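Local structure of Cow rumen GH26 endo-mannanase (Metagenome, 6UEH) at residues D248-G253 with G278-D283; I241-D246 with W326-K331; A272-K277 with D283-A288; M208-L213 with D218-R223. The protein probably hydrolyses internal beta-1,4-mannosidic linkages in mannans such as galactomannan, as a ruminal family GH26 endo-mannanase with an accessory domain. One frame throughout, in Å; residues are numbered along the deposited sequence.

Contact 1. Residues D248-G253 with G278-D283; sequences DSYELG and GTKEND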
# COMPACT_ATOMS: atom_id res chain seq x y z
N ASP A 248 -17.03 4.00 30.11
CA ASP A 248 -18.27 4.26 30.83
C ASP A 248 -18.02 5.08 32.10
O ASP A 248 -18.79 5.99 32.41
CB ASP A 248 -18.97 2.95 31.20
CG ASP A 248 -19.54 2.23 29.98
OD1 ASP A 248 -19.80 2.90 28.96
OD2 ASP A 248 -19.74 1.00 30.06
N SER A 249 -16.95 4.75 32.82
CA SER A 249 -16.65 5.43 34.07
C SER A 249 -15.77 6.65 33.85
O SER A 249 -15.58 7.46 34.76
CB SER A 249 -15.97 4.47 35.05
OG SER A 249 -14.66 4.14 34.61
N TYR A 250 -15.24 6.79 32.64
CA TYR A 250 -14.39 7.92 32.31
C TYR A 250 -15.17 9.23 32.28
O TYR A 250 -16.31 9.28 31.82
CB TYR A 250 -13.70 7.70 30.96
CG TYR A 250 -12.96 8.92 30.45
CD1 TYR A 250 -11.70 9.24 30.93
CD2 TYR A 250 -13.53 9.75 29.48
CE1 TYR A 250 -11.02 10.35 30.47
CE2 TYR A 250 -12.86 10.86 29.01
CZ TYR A 250 -11.60 11.16 29.51
OH TYR A 250 -10.93 12.27 29.04
N GLU A 251 -14.55 10.28 32.81
CA GLU A 251 -15.07 11.64 32.67
C GLU A 251 -13.97 12.53 32.12
O GLU A 251 -12.79 12.26 32.33
CB GLU A 251 -15.60 12.17 34.00
CG GLU A 251 -16.44 11.16 34.77
CD GLU A 251 -17.08 11.75 36.01
OE1 GLU A 251 -16.58 12.78 36.51
OE2 GLU A 251 -18.09 11.18 36.48
N LEU A 252 -14.35 13.58 31.40
CA LEU A 252 -13.37 14.48 30.80
C LEU A 252 -12.44 15.09 31.85
O LEU A 252 -12.90 15.59 32.87
CB LEU A 252 -14.08 15.59 30.02
CG LEU A 252 -14.95 15.17 28.84
CD1 LEU A 252 -15.61 16.39 28.23
CD2 LEU A 252 -14.13 14.41 27.81
N GLY A 253 -11.14 15.02 31.59
CA GLY A 253 -10.17 15.56 32.52
C GLY A 253 -9.56 14.50 33.43
O GLY A 253 -8.61 14.78 34.16
N GLY A 278 -22.53 16.14 21.14
CA GLY A 278 -23.22 15.96 22.40
C GLY A 278 -22.87 14.68 23.14
O GLY A 278 -23.43 14.38 24.19
N THR A 279 -21.93 13.92 22.59
CA THR A 279 -21.49 12.67 23.21
C THR A 279 -20.13 12.83 23.86
O THR A 279 -19.32 13.67 23.45
CB THR A 279 -21.43 11.52 22.19
OG1 THR A 279 -20.33 11.74 21.29
CG2 THR A 279 -22.72 11.43 21.41
N LYS A 280 -19.86 12.01 24.88
CA LYS A 280 -18.56 12.02 25.55
C LYS A 280 -17.47 11.55 24.59
O LYS A 280 -16.32 12.00 24.68
CB LYS A 280 -18.60 11.15 26.80
CG LYS A 280 -17.33 11.23 27.65
CD LYS A 280 -17.53 10.56 29.00
CE LYS A 280 -17.88 9.09 28.85
NZ LYS A 280 -18.20 8.47 30.17
N GLU A 281 -17.82 10.64 23.69
CA GLU A 281 -16.90 10.19 22.65
C GLU A 281 -16.42 11.37 21.82
O GLU A 281 -15.23 11.51 21.54
CB GLU A 281 -17.56 9.15 21.74
CG GLU A 281 -17.58 7.73 22.30
CD GLU A 281 -18.75 7.46 23.22
OE1 GLU A 281 -19.48 8.42 23.56
OE2 GLU A 281 -18.94 6.29 23.61
N ASN A 282 -17.36 12.23 21.42
CA ASN A 282 -17.05 13.39 20.61
C ASN A 282 -16.22 14.42 21.38
O ASN A 282 -15.30 15.03 20.83
CB ASN A 282 -18.33 14.04 20.09
CG ASN A 282 -18.07 15.26 19.23
OD1 ASN A 282 -18.38 16.38 19.61
ND2 ASN A 282 -17.48 15.03 18.06
N ASP A 283 -16.55 14.61 22.66
CA ASP A 283 -15.82 15.54 23.51
C ASP A 283 -14.37 15.09 23.70
O ASP A 283 -13.46 15.91 23.64
CB ASP A 283 -16.51 15.69 24.87
CG ASP A 283 -17.77 16.53 24.80
OD1 ASP A 283 -17.95 17.28 23.81
OD2 ASP A 283 -18.58 16.46 25.75
O HOH W 1 -20.08 6.29 28.21
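D248 faces K280 chiefly through its backbone: the carbonyl O lies 3.4 Å from the lysine NZ. Its carboxylate OD1 stays well apart from the ammonium group, and a single water between them makes only weak bonds to each.

Y250 supplies the firm link. Its carbonyl O accepts a hydrogen bond of 2.6 Å from K280 NZ, the donor lying in the carbonyl plane with a C=O...N angle of 152°. The lysine chain runs extended from the first turn of helix 280-301 and bends at chi3 (60°), which carries CE and NZ round to the loop carbonyls. On the way its CD passes 4.1 Å from CD2 of the Y250 ring, an oblique approach. That ring also meets F247 and rests on L213 and V256.

Further on, L252 turns its side chain to the helix and crosses D283 at about a right angle. Its CD1 packs closest on the methylene, 3.5 Å from D283 CB, with OD2 a little farther off. D283 is itself held in the helix by a backbone bond from its N to T279 O, and T279, the N-cap residue, takes N282 N on OG1 at 3.0 Å.

Outside the two segments, K280 NZ also donates to F247 O and makes a cation-pi contact with the F247 ring. One ammonium group thus gathers carbonyls of an irregular loop and ties it, at the protein surface, to the start of helix 280-301.

Contact 2. Residues I241-D246 with W326-K331; sequences INVPKD and WFWWGK
V243 and W328 meet with the methyl CG1 of the valine over one face of the indole, where the loops after strands 234-238 and 306-309, neighbours in the TIM barrel of this GH26 domain, come together. CG1 stands 3.8 Å from the centroid of the five-membered ring, close to its normal, a well-centred CH-pi contact. Against the opposite face of the same indole lies W329, its CE3 3.4 Å above the plane, so W328 is clamped between an aliphatic group and a second tryptophan. W328 takes the crowded position, CG lying between the backbone N and the carbonyl carbon (chi1 66°), and this turns the indole toward the 241-246 segment.

The edge of W328 is fixed as well as its faces. NE1 donates to I241 O at 3.0 Å with an N-H...O angle of 166°. The acceptor sits almost exactly in the indole plane, although the donor is tilted 20° from the carbonyl plane of I241. Together these contacts restrict both the tilt and the spin of the ring.

I241 also touches both tryptophans with its branch methyl CG2, which reaches W328 CZ2 at 4.2 Å, while the rest of its side chain leads off to Y284, W285 and A288 of helix 280-301. W285 and F269 each meet W328 edge-to-face, completing a largely aromatic core. W329 satisfies its own NE1 outside the segments, on H312 O. At its other rim, CZ3 of W329 lies 4.0 Å from I241 CG2 and 3.9 Å from I241 O, the oxygen being near the ring plane.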
# COMPACT_ATOMS: atom_id res chain seq x y z
N ILE A 241 -3.43 7.48 18.69
CA ILE A 241 -4.23 8.08 19.76
C ILE A 241 -5.08 7.02 20.47
O ILE A 241 -5.90 6.33 19.85
CB ILE A 241 -5.12 9.23 19.23
CG1 ILE A 241 -6.00 9.79 20.35
CG2 ILE A 241 -5.95 8.79 18.03
CD1 ILE A 241 -5.22 10.44 21.48
N ASN A 242 -4.87 6.89 21.77
CA ASN A 242 -5.59 5.91 22.58
C ASN A 242 -6.93 6.43 23.09
O ASN A 242 -7.17 7.63 23.15
CB ASN A 242 -4.75 5.47 23.78
CG ASN A 242 -3.61 4.54 23.40
OD1 ASN A 242 -2.97 4.71 22.36
ND2 ASN A 242 -3.36 3.54 24.24
N VAL A 243 -7.81 5.50 23.46
CA VAL A 243 -9.04 5.83 24.18
C VAL A 243 -9.03 5.06 25.49
O VAL A 243 -8.32 4.06 25.61
CB VAL A 243 -10.30 5.48 23.36
CG1 VAL A 243 -10.34 6.27 22.06
CG2 VAL A 243 -10.37 3.98 23.10
N PRO A 244 -9.79 5.53 26.49
CA PRO A 244 -9.89 4.73 27.72
C PRO A 244 -10.55 3.38 27.46
O PRO A 244 -11.53 3.33 26.72
CB PRO A 244 -10.76 5.60 28.64
CG PRO A 244 -10.63 6.99 28.10
CD PRO A 244 -10.48 6.82 26.62
N LYS A 245 -10.01 2.32 28.04
CA LYS A 245 -10.62 1.00 27.91
C LYS A 245 -12.01 1.01 28.53
O LYS A 245 -12.98 0.60 27.90
CB LYS A 245 -9.76 -0.08 28.58
CG LYS A 245 -8.41 -0.31 27.93
CD LYS A 245 -7.65 -1.41 28.67
CE LYS A 245 -6.30 -1.69 28.03
NZ LYS A 245 -5.56 -2.75 28.78
N ASP A 246 -12.08 1.48 29.77
CA ASP A 246 -13.34 1.62 30.48
C ASP A 246 -13.88 3.04 30.29
O ASP A 246 -13.64 3.92 31.12
CB ASP A 246 -13.16 1.31 31.97
CG ASP A 246 -14.44 1.46 32.77
OD1 ASP A 246 -15.54 1.39 32.17
OD2 ASP A 246 -14.36 1.65 34.00
N TRP A 326 -8.27 -3.64 13.71
CA TRP A 326 -7.56 -3.81 14.98
C TRP A 326 -7.34 -2.47 15.69
O TRP A 326 -6.92 -2.44 16.84
CB TRP A 326 -6.22 -4.53 14.77
CG TRP A 326 -5.36 -3.98 13.67
CD1 TRP A 326 -4.79 -2.75 13.61
CD2 TRP A 326 -4.94 -4.68 12.49
NE1 TRP A 326 -4.05 -2.62 12.46
CE2 TRP A 326 -4.12 -3.80 11.76
CE3 TRP A 326 -5.18 -5.96 11.99
CZ2 TRP A 326 -3.55 -4.16 10.54
CZ3 TRP A 326 -4.60 -6.32 10.78
CH2 TRP A 326 -3.80 -5.42 10.07
N PHE A 327 -7.63 -1.37 15.00
CA PHE A 327 -7.62 -0.05 15.62
C PHE A 327 -9.06 0.40 15.86
O PHE A 327 -9.96 0.02 15.10
CB PHE A 327 -6.89 0.96 14.74
CG PHE A 327 -5.40 0.78 14.73
CD1 PHE A 327 -4.70 0.52 15.90
CD2 PHE A 327 -4.69 0.86 13.54
CE1 PHE A 327 -3.33 0.36 15.89
CE2 PHE A 327 -3.31 0.69 13.52
CZ PHE A 327 -2.64 0.44 14.70
N TRP A 328 -9.29 1.20 16.90
CA TRP A 328 -10.65 1.54 17.29
C TRP A 328 -11.39 2.34 16.21
O TRP A 328 -12.61 2.24 16.09
CB TRP A 328 -10.68 2.31 18.62
CG TRP A 328 -10.03 3.68 18.62
CD1 TRP A 328 -8.78 3.99 19.05
CD2 TRP A 328 -10.63 4.91 18.19
NE1 TRP A 328 -8.54 5.34 18.91
CE2 TRP A 328 -9.66 5.93 18.38
CE3 TRP A 328 -11.87 5.26 17.66
CZ2 TRP A 328 -9.91 7.26 18.05
CZ3 TRP A 328 -12.12 6.59 17.34
CH2 TRP A 328 -11.14 7.57 17.54
N TRP A 329 -10.66 3.11 15.42
CA TRP A 329 -11.31 3.96 14.42
C TRP A 329 -11.87 3.17 13.23
O TRP A 329 -12.57 3.73 12.39
CB TRP A 329 -10.35 5.05 13.92
CG TRP A 329 -8.97 4.58 13.57
CD1 TRP A 329 -8.57 3.96 12.42
CD2 TRP A 329 -7.78 4.74 14.36
NE1 TRP A 329 -7.22 3.71 12.45
CE2 TRP A 329 -6.71 4.18 13.64
CE3 TRP A 329 -7.52 5.29 15.62
CZ2 TRP A 329 -5.41 4.15 14.13
CZ3 TRP A 329 -6.23 5.27 16.11
CH2 TRP A 329 -5.19 4.70 15.36
N GLY A 330 -11.57 1.88 13.16
CA GLY A 330 -12.10 1.04 12.09
C GLY A 330 -13.16 0.08 12.58
O GLY A 330 -13.74 -0.69 11.80
N LYS A 331 -13.43 0.13 13.88
CA LYS A 331 -14.30 -0.82 14.56
C LYS A 331 -15.76 -0.75 14.09
O LYS A 331 -16.49 -1.74 14.16
CB LYS A 331 -14.24 -0.58 16.07
CG LYS A 331 -14.90 -1.63 16.93
CD LYS A 331 -14.70 -1.30 18.40
CE LYS A 331 -15.34 -2.33 19.31
NZ LYS A 331 -15.10 -1.99 20.74

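Contact 3. Residues A272-K277 with D283-A288; sequences ADCIKK and DYWNEA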
# COMPACT_ATOMS: atom_id res chain seq x y z
N ALA A 272 -18.46 5.09 16.48
CA ALA A 272 -19.33 5.89 15.62
C ALA A 272 -19.74 7.21 16.27
O ALA A 272 -20.04 8.18 15.58
CB ALA A 272 -20.57 5.09 15.24
N ASP A 273 -19.73 7.26 17.60
CA ASP A 273 -20.20 8.44 18.32
C ASP A 273 -19.14 9.54 18.43
O ASP A 273 -19.46 10.66 18.82
CB ASP A 273 -20.69 8.06 19.72
CG ASP A 273 -22.06 7.43 19.70
OD1 ASP A 273 -22.75 7.54 18.67
OD2 ASP A 273 -22.46 6.82 20.72
N CYS A 274 -17.90 9.24 18.07
CA CYS A 274 -16.83 10.22 18.22
C CYS A 274 -17.04 11.42 17.29
O CYS A 274 -16.46 12.48 17.49
CB CYS A 274 -15.46 9.59 17.97
SG CYS A 274 -15.05 9.28 16.24
N ILE A 275 -17.89 11.24 16.27
CA ILE A 275 -18.21 12.34 15.36
C ILE A 275 -19.65 12.81 15.55
O ILE A 275 -20.21 13.49 14.68
CB ILE A 275 -17.99 11.93 13.90
CG1 ILE A 275 -18.83 10.70 13.55
CG2 ILE A 275 -16.51 11.67 13.64
CD1 ILE A 275 -18.71 10.26 12.10
N LYS A 276 -20.25 12.44 16.67
CA LYS A 276 -21.62 12.84 16.97
C LYS A 276 -21.67 13.86 18.10
O LYS A 276 -21.27 13.58 19.23
CB LYS A 276 -22.48 11.63 17.31
CG LYS A 276 -22.79 10.75 16.11
CD LYS A 276 -23.78 9.65 16.46
CE LYS A 276 -24.12 8.81 15.23
NZ LYS A 276 -24.80 9.61 14.18
N LYS A 277 -22.18 15.05 17.77
CA LYS A 277 -22.33 16.15 18.71
C LYS A 277 -23.07 15.75 19.99
O LYS A 277 -24.12 15.12 19.94
CB LYS A 277 -23.09 17.31 18.05
CG LYS A 277 -23.21 18.54 18.92
CD LYS A 277 -21.84 19.11 19.22
CE LYS A 277 -21.95 20.42 19.99
NZ LYS A 277 -20.59 20.90 20.36
N ASP A 283 -16.55 14.61 22.66
CA ASP A 283 -15.82 15.54 23.51
C ASP A 283 -14.37 15.09 23.70
O ASP A 283 -13.46 15.91 23.64
CB ASP A 283 -16.51 15.69 24.87
CG ASP A 283 -17.77 16.53 24.80
OD1 ASP A 283 -17.95 17.28 23.81
OD2 ASP A 283 -18.58 16.46 25.75
N TYR A 284 -14.17 13.79 23.92
CA TYR A 284 -12.81 13.28 24.06
C TYR A 284 -12.04 13.41 22.75
O TYR A 284 -10.90 13.88 22.73
CB TYR A 284 -12.79 11.81 24.50
CG TYR A 284 -11.38 11.26 24.49
CD1 TYR A 284 -10.48 11.61 25.48
CD2 TYR A 284 -10.94 10.43 23.46
CE1 TYR A 284 -9.18 11.14 25.47
CE2 TYR A 284 -9.64 9.95 23.44
CZ TYR A 284 -8.77 10.31 24.44
OH TYR A 284 -7.47 9.84 24.43
N TRP A 285 -12.67 12.97 21.66
CA TRP A 285 -12.09 13.02 20.33
C TRP A 285 -11.65 14.44 20.00
O TRP A 285 -10.55 14.66 19.49
CB TRP A 285 -13.11 12.48 19.31
CG TRP A 285 -12.68 12.42 17.85
CD1 TRP A 285 -13.40 12.85 16.78
CD2 TRP A 285 -11.47 11.86 17.32
NE1 TRP A 285 -12.72 12.61 15.61
CE2 TRP A 285 -11.53 12.00 15.92
CE3 TRP A 285 -10.34 11.26 17.89
CZ2 TRP A 285 -10.50 11.58 15.08
CZ3 TRP A 285 -9.32 10.83 17.05
CH2 TRP A 285 -9.41 10.99 15.66
N ASN A 286 -12.49 15.42 20.32
CA ASN A 286 -12.15 16.82 20.09
C ASN A 286 -10.97 17.29 20.93
O ASN A 286 -10.15 18.08 20.45
CB ASN A 286 -13.37 17.71 20.36
CG ASN A 286 -14.37 17.66 19.22
OD1 ASN A 286 -14.02 17.39 18.08
ND2 ASN A 286 -15.64 17.94 19.53
N GLU A 287 -10.89 16.83 22.17
CA GLU A 287 -9.75 17.18 23.03
C GLU A 287 -8.45 16.61 22.48
O GLU A 287 -7.42 17.27 22.49
CB GLU A 287 -9.97 16.67 24.46
CG GLU A 287 -11.00 17.44 25.26
CD GLU A 287 -10.98 17.07 26.73
OE1 GLU A 287 -9.98 16.48 27.18
OE2 GLU A 287 -11.97 17.37 27.44
N ALA A 288 -8.51 15.37 21.99
CA ALA A 288 -7.34 14.73 21.40
C ALA A 288 -6.91 15.45 20.13
O ALA A 288 -5.71 15.65 19.89
CB ALA A 288 -7.63 13.27 21.11
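C274 and W285 bring their CA atoms to 5.9 Å where the loop following a short 3-10 segment folds back onto helix 280-301, a return held on the loop side by the turn bond from K276 N to D273 O.

The sulfur of C274 is poised over the indole of W285: SG lies 4.1 Å from the centroid of the five-membered ring and 15° off its normal, a sulfur-aromatic contact made over the face. The cysteine holds SG between its backbone N and carbonyl carbon (chi1 76°), which swings the sulfur over the tryptophan. Below it the two CB atoms pack 4.0 Å apart. On the polar side, C274 O comes to 3.2 Å from W285 CD1, and this oxygen also accepts a hydrogen bond from N282 ND2, one turn earlier in the helix. I275 adds a looser, oblique contact, its CG2 lying 4.4 Å from W285 NE1.

Around this pair, W285 meets the rings of Y343 and W239, and C274 and I275 also rest on I340 of helix 334-351. A serine in place of W285 would remove the whole indole, and would probably leave the C274 sulfur without its aromatic partner and open a gap among these rings.

With no hydrogen bond between the segments themselves, the fit relies on dispersion and sulfur-pi attraction, perhaps aided by a weakly polarised CD1-H facing the C274 carbonyl.

Contact 4. Residues M208-L213 with D218-R223; sequences MNYNPL and DQTTER
D218 OD2 is gripped by two donors, N209 ND2 at 2.7 Å and a water at 2.8 Å that also accepts from N209 N, so side chain and backbone of N209 converge on one carboxylate oxygen. This joins the loop after strand 202-206 of the TIM barrel to the start of helix 220-230. The amide bond is nearly straight (167°) and lies close to the N209 amide plane, but meets OD2 on its anti side, with amide and carboxylate planes 76° apart.

The other oxygen, OD1, faces the helix: it accepts from T220 N at 3.1 Å, forming an Asx turn, and from T220 OG1 at 2.7 Å, both from the same face of the carboxylate. D218 CG sits between its backbone N and carbonyl carbon (chi1 63°), folding the carboxylate back toward T220. Exchanging D218 for a leucine would probably leave N209 ND2 and T220 N without this acceptor and free the first helical turn to shift. R223, salt-bridged to E175, steadies the same corner by gripping D218 O with NH1.

Y210 reaches the helix with its hydroxyl, its ring almost perpendicular to the D218 carboxylate and T220 CB near the ring plane. T221 N makes a weak bond to Y210 OH, while T221 OG1 is held by Q295. Y210 OH donates to a second water at 2.8 Å, which passes the bond on to E222 OE1 at 2.7 Å, E222 OE2 being salt-bridged to R298.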
# COMPACT_ATOMS: atom_id res chain seq x y z
N MET A 208 1.36 10.27 19.50
CA MET A 208 0.45 9.60 20.43
C MET A 208 0.53 10.13 21.87
O MET A 208 -0.46 10.12 22.59
CB MET A 208 0.72 8.09 20.42
CG MET A 208 2.15 7.71 20.77
SD MET A 208 2.48 5.95 20.52
CE MET A 208 1.31 5.24 21.67
N ASN A 209 1.71 10.60 22.28
CA ASN A 209 1.90 10.99 23.68
C ASN A 209 1.41 12.39 24.00
O ASN A 209 1.43 12.81 25.16
CB ASN A 209 3.37 10.84 24.06
CG ASN A 209 3.79 9.39 24.19
OD1 ASN A 209 3.04 8.57 24.71
ND2 ASN A 209 4.98 9.07 23.69
N TYR A 210 0.95 13.12 22.98
CA TYR A 210 0.30 14.40 23.21
C TYR A 210 -1.21 14.18 23.32
O TYR A 210 -1.98 14.70 22.51
CB TYR A 210 0.60 15.38 22.07
CG TYR A 210 2.07 15.68 21.85
CD1 TYR A 210 2.70 16.71 22.53
CD2 TYR A 210 2.82 14.95 20.93
CE1 TYR A 210 4.04 17.00 22.32
CE2 TYR A 210 4.15 15.23 20.71
CZ TYR A 210 4.76 16.25 21.41
OH TYR A 210 6.09 16.53 21.18
N ASN A 211 -1.62 13.42 24.33
CA ASN A 211 -3.02 13.02 24.48
C ASN A 211 -3.62 13.49 25.81
O ASN A 211 -2.89 13.84 26.73
CB ASN A 211 -3.15 11.50 24.34
CG ASN A 211 -2.52 10.76 25.50
OD1 ASN A 211 -3.13 10.62 26.56
ND2 ASN A 211 -1.30 10.28 25.31
N PRO A 212 -4.96 13.50 25.92
CA PRO A 212 -5.60 13.99 27.15
C PRO A 212 -5.64 13.01 28.32
O PRO A 212 -6.17 13.37 29.37
CB PRO A 212 -7.04 14.31 26.69
CG PRO A 212 -6.98 14.35 25.19
CD PRO A 212 -5.94 13.35 24.83
N LEU A 213 -5.10 11.81 28.15
CA LEU A 213 -5.23 10.76 29.16
C LEU A 213 -3.98 10.60 30.02
O LEU A 213 -4.06 10.58 31.25
CB LEU A 213 -5.57 9.42 28.49
CG LEU A 213 -6.88 9.40 27.71
CD1 LEU A 213 -7.07 8.07 27.00
CD2 LEU A 213 -8.06 9.69 28.63
N ASP A 218 7.27 14.16 24.76
CA ASP A 218 8.36 13.28 24.37
C ASP A 218 9.26 13.93 23.31
O ASP A 218 10.07 13.25 22.68
CB ASP A 218 7.84 11.92 23.87
CG ASP A 218 6.97 12.03 22.61
OD1 ASP A 218 7.00 13.07 21.91
OD2 ASP A 218 6.27 11.04 22.31
N GLN A 219 9.09 15.24 23.13
CA GLN A 219 9.94 16.04 22.25
C GLN A 219 9.89 15.64 20.78
O GLN A 219 10.83 15.90 20.03
CB GLN A 219 11.40 16.00 22.75
CG GLN A 219 11.63 16.71 24.07
CD GLN A 219 11.73 18.22 23.91
OE1 GLN A 219 12.50 18.71 23.09
NE2 GLN A 219 10.94 18.95 24.68
N THR A 220 8.79 15.01 20.37
CA THR A 220 8.62 14.62 18.97
C THR A 220 8.67 15.84 18.04
O THR A 220 9.38 15.82 17.04
CB THR A 220 7.28 13.87 18.75
OG1 THR A 220 7.37 12.56 19.32
CG2 THR A 220 6.97 13.75 17.26
N THR A 221 7.93 16.89 18.40
CA THR A 221 7.85 18.09 17.58
C THR A 221 9.23 18.72 17.35
O THR A 221 9.55 19.13 16.24
CB THR A 221 6.92 19.13 18.23
OG1 THR A 221 5.62 18.56 18.41
CG2 THR A 221 6.80 20.37 17.35
N GLU A 222 10.04 18.77 18.40
CA GLU A 222 11.40 19.28 18.27
C GLU A 222 12.24 18.41 17.32
O GLU A 222 12.98 18.93 16.50
CB GLU A 222 12.08 19.37 19.64
CG GLU A 222 11.61 20.53 20.51
CD GLU A 222 10.29 20.26 21.20
OE1 GLU A 222 9.72 19.17 21.02
OE2 GLU A 222 9.82 21.15 21.95
N ARG A 223 12.10 17.09 17.44
CA ARG A 223 12.87 16.19 16.58
C ARG A 223 12.41 16.28 15.12
O ARG A 223 13.21 16.11 14.21
CB ARG A 223 12.78 14.75 17.08
CG ARG A 223 13.59 14.49 18.35
CD ARG A 223 13.67 13.00 18.68
NE ARG A 223 12.35 12.40 18.84
CZ ARG A 223 11.63 12.46 19.95
NH1 ARG A 223 12.09 13.11 21.01
NH2 ARG A 223 10.43 11.88 20.00
O HOH W 2 4.03 11.31 20.72
O HOH W 3 7.23 18.93 22.11

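How the contacts relate
All four contacts belong to the GH26 catalytic domain, among loops that follow the adjacent barrel strands 202-206, 234-238 and 306-309. Contact 4 closes first along the chain; contact 2 then spans a long excursion that contains contacts 1 and 3. These two share D283 and helix 280-301, their centres about 8 Å apart, and N282 of one binds C274 O of the other. Contact 2 lies about 12 Å from contact 3, joined by N242 O to Y284 OH. Contact 4 is about 18 to 22 Å from the rest, yet L213 touches Y250, P244 and Y284. Helix 280-301, through Y284 and W285, thus touches segments of all three loops.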